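Long-range contact in COG3291: FOG: PKD repeat (Clostridium thermocellum, PDB 1WMX), which contains a family 30 carbohydrate-binding module, the part crystallised here, and probably degrades cellulose as a whole enzyme: residues B[86-91]-B[133-138]. Numbering follows the deposited sequence.
Sequences YLEFDI and WQHVKI
Residues 86-91 and 133-138 are antiparallel neighbours in one sheet of the beta-sandwich of this carbohydrate-binding module, their short axes running at 164°. Three hydrogen-bonded pairs, Leu87-Ile138, Phe89-Val136 and Ile91-Gln134, fix the register, each closed by two backbone bonds. Val136 N to Phe89 O is nearly straight and 2.9 Å long, whereas the return bond from Phe89 N to Val136 O stretches to 3.3 Å. On its other side, strand 86-93 bonds to strand 168-178, which makes it an inner strand here.

Leu87, Phe89, Ile91, Val136 and Ile138 share the face turned to the sandwich interior, where Ile102 of the second sheet packs on Leu87, Phe89 and Ile138. Phe89 has CG between its backbone N and carbonyl carbon (chi1 60°), which sets the ring against the Val136 side chain. Both Val136 methyls lie over one face of that ring, CG1 within 3.3 Å of Phe89 CE1, while CD1 of Ile138 lies at the ring edge, 4.0 Å from CE2.

Glu88, Asp90, His135 and Lys137 occupy the reverse face. The extended Glu88 chain runs alongside Lys137, its CD 3.4 Å from Lys137 CD; OE1 is hydrogen-bonded to Thr178, and OE2 sits at the His135 ring edge, with the carboxylate and imidazole planes 83° apart. Lys137 bends at chi3 and carries its ammonium group over one face of Tyr86, a cation-pi contact with NZ 4.5 Å from the ring centroid. Beyond the last pair, the Trp133 indole reaches back along Asp90 and Ile91, its edge meeting their backbone, with CZ3 3.5 Å from Asp90 O. Gln134 NE2, hydrogen-bonded to Thr128 O, also meets a water at 3.1 Å that bridges it to Ile91 O.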
loop_
_atom_site.group_PDB
_atom_site.type_symbol
_atom_site.label_atom_id
_atom_site.label_comp_id
_atom_site.label_asym_id
_atom_site.label_seq_id
_atom_site.Cartn_x
_atom_site.Cartn_y
_atom_site.Cartn_z
ATOM N N TYR B 86 18.782 11.991 3.541
ATOM C CA TYR B 86 18.519 10.863 4.436
ATOM C C TYR B 86 17.299 11.118 5.321
ATOM O O TYR B 86 16.866 12.261 5.502
ATOM C CB TYR B 86 19.686 10.622 5.415
ATOM C CG TYR B 86 21.068 10.448 4.790
ATOM C CD1 TYR B 86 21.720 11.533 4.202
ATOM C CD2 TYR B 86 21.697 9.200 4.816
ATOM C CE1 TYR B 86 22.993 11.375 3.649
ATOM C CE2 TYR B 86 22.973 9.043 4.265
ATOM C CZ TYR B 86 23.620 10.133 3.682
ATOM O OH TYR B 86 24.867 9.991 3.146
ATOM N N LEU B 87 16.777 10.027 5.838
ATOM C CA LEU B 87 15.688 10.047 6.804
ATOM C C LEU B 87 16.414 9.768 8.087
ATOM O O LEU B 87 16.944 8.671 8.274
ATOM C CB LEU B 87 14.652 8.951 6.513
ATOM C CG LEU B 87 13.815 8.568 7.743
ATOM C CD1 LEU B 87 12.855 9.696 8.148
ATOM C CD2 LEU B 87 12.974 7.305 7.490
ATOM N N GLU B 88 16.477 10.737 8.965
ATOM C CA GLU B 88 17.212 10.534 10.212
ATOM C C GLU B 88 16.288 10.605 11.417
ATOM O O GLU B 88 15.246 11.267 11.392
ATOM C CB GLU B 88 18.308 11.587 10.339
ATOM C CG GLU B 88 19.206 11.658 9.101
ATOM C CD GLU B 88 20.396 12.582 9.289
ATOM O OE1 GLU B 88 20.932 13.131 8.274
ATOM O OE2 GLU B 88 20.847 12.796 10.461
ATOM N N PHE B 89 16.710 9.900 12.452
ATOM C CA PHE B 89 15.973 9.829 13.712
ATOM C C PHE B 89 16.779 9.020 14.731
ATOM O O PHE B 89 17.699 8.280 14.381
ATOM C CB PHE B 89 14.609 9.144 13.468
ATOM C CG PHE B 89 14.725 7.721 12.913
ATOM C CD1 PHE B 89 14.903 6.640 13.779
ATOM C CD2 PHE B 89 14.655 7.491 11.537
ATOM C CE1 PHE B 89 15.012 5.337 13.270
ATOM C CE2 PHE B 89 14.767 6.190 11.029
ATOM C CZ PHE B 89 14.946 5.116 11.896
ATOM N N ASP B 90 16.436 9.181 15.988
ATOM C CA ASP B 90 17.075 8.415 17.058
ATOM C C ASP B 90 16.034 7.438 17.525
ATOM O O ASP B 90 14.842 7.747 17.501
ATOM C CB ASP B 90 17.511 9.319 18.199
ATOM C CG ASP B 90 18.477 10.374 17.751
ATOM O OD1 ASP B 90 18.098 11.586 17.725
ATOM O OD2 ASP B 90 19.653 10.030 17.403
ATOM N N ILE B 91 16.472 6.275 17.939
ATOM C CA ILE B 91 15.546 5.236 18.394
ATOM C C ILE B 91 16.204 4.354 19.457
ATOM O O ILE B 91 17.429 4.314 19.582
ATOM C CB ILE B 91 15.144 4.359 17.203
ATOM C CG1 ILE B 91 14.070 3.327 17.592
ATOM C CG2 ILE B 91 16.354 3.601 16.639
ATOM C CD1 ILE B 91 13.618 2.431 16.432
ATOM N N TRP B 133 19.879 4.579 23.209
ATOM C CA TRP B 133 19.574 5.433 22.057
ATOM C C TRP B 133 20.649 5.342 20.972
ATOM O O TRP B 133 21.846 5.327 21.252
ATOM C CB TRP B 133 19.462 6.887 22.490
ATOM C CG TRP B 133 18.163 7.192 23.218
ATOM C CD1 TRP B 133 17.993 7.295 24.550
ATOM C CD2 TRP B 133 16.907 7.421 22.595
ATOM N NE1 TRP B 133 16.630 7.601 24.788
ATOM C CE2 TRP B 133 15.994 7.677 23.619
ATOM C CE3 TRP B 133 16.470 7.441 21.260
ATOM C CZ2 TRP B 133 14.640 7.961 23.375
ATOM C CZ3 TRP B 133 15.114 7.725 21.026
ATOM C CH2 TRP B 133 14.236 7.976 22.044
ATOM N N GLN B 134 20.180 5.281 19.740
ATOM C CA GLN B 134 21.050 5.222 18.563
ATOM C C GLN B 134 20.515 6.170 17.500
ATOM O O GLN B 134 19.305 6.293 17.308
ATOM C CB GLN B 134 21.072 3.816 17.951
ATOM C CG GLN B 134 21.682 2.742 18.830
ATOM C CD GLN B 134 21.946 1.462 18.049
ATOM O OE1 GLN B 134 22.828 1.441 17.177
ATOM N NE2 GLN B 134 21.220 0.395 18.316
ATOM N N HIS B 135 21.406 6.843 16.814
ATOM C CA HIS B 135 20.989 7.735 15.737
ATOM C C HIS B 135 21.151 6.960 14.444
ATOM O O HIS B 135 22.238 6.468 14.136
ATOM C CB HIS B 135 21.851 8.994 15.706
ATOM C CG HIS B 135 21.425 9.949 14.609
ATOM N ND1 HIS B 135 21.729 9.716 13.275
ATOM C CD2 HIS B 135 20.730 11.109 14.646
ATOM C CE1 HIS B 135 21.223 10.702 12.557
ATOM N NE2 HIS B 135 20.621 11.544 13.360
ATOM N N VAL B 136 20.077 6.837 13.682
ATOM C CA VAL B 136 20.152 6.087 12.422
ATOM C C VAL B 136 19.833 6.999 11.233
ATOM O O VAL B 136 19.056 7.950 11.330
ATOM C CB VAL B 136 19.190 4.884 12.455
ATOM C CG1 VAL B 136 18.288 4.908 13.691
ATOM C CG2 VAL B 136 18.293 4.818 11.216
ATOM N N LYS B 137 20.464 6.690 10.119
ATOM C CA LYS B 137 20.275 7.451 8.884
ATOM C C LYS B 137 19.923 6.491 7.753
ATOM O O LYS B 137 20.700 5.592 7.422
ATOM C CB LYS B 137 21.557 8.217 8.528
ATOM C CG LYS B 137 22.052 9.132 9.649
ATOM C CD LYS B 137 22.869 10.310 9.126
ATOM C CE LYS B 137 24.089 9.877 8.314
ATOM N NZ LYS B 137 24.876 11.025 7.822
ATOM N N ILE B 138 18.610 6.545 7.343
ATOM C CA ILE B 138 18.216 5.824 6.129
ATOM C C ILE B 138 18.362 6.773 4.952
ATOM O O ILE B 138 17.846 7.897 4.961
ATOM C CB ILE B 138 16.795 5.330 6.298
ATOM C CG1 ILE B 138 16.683 4.385 7.497
ATOM C CG2 ILE B 138 16.280 4.563 5.079
ATOM C CD1 ILE B 138 15.268 3.884 7.748
HETATM O O HOH W 1 18.868 1.634 19.947
#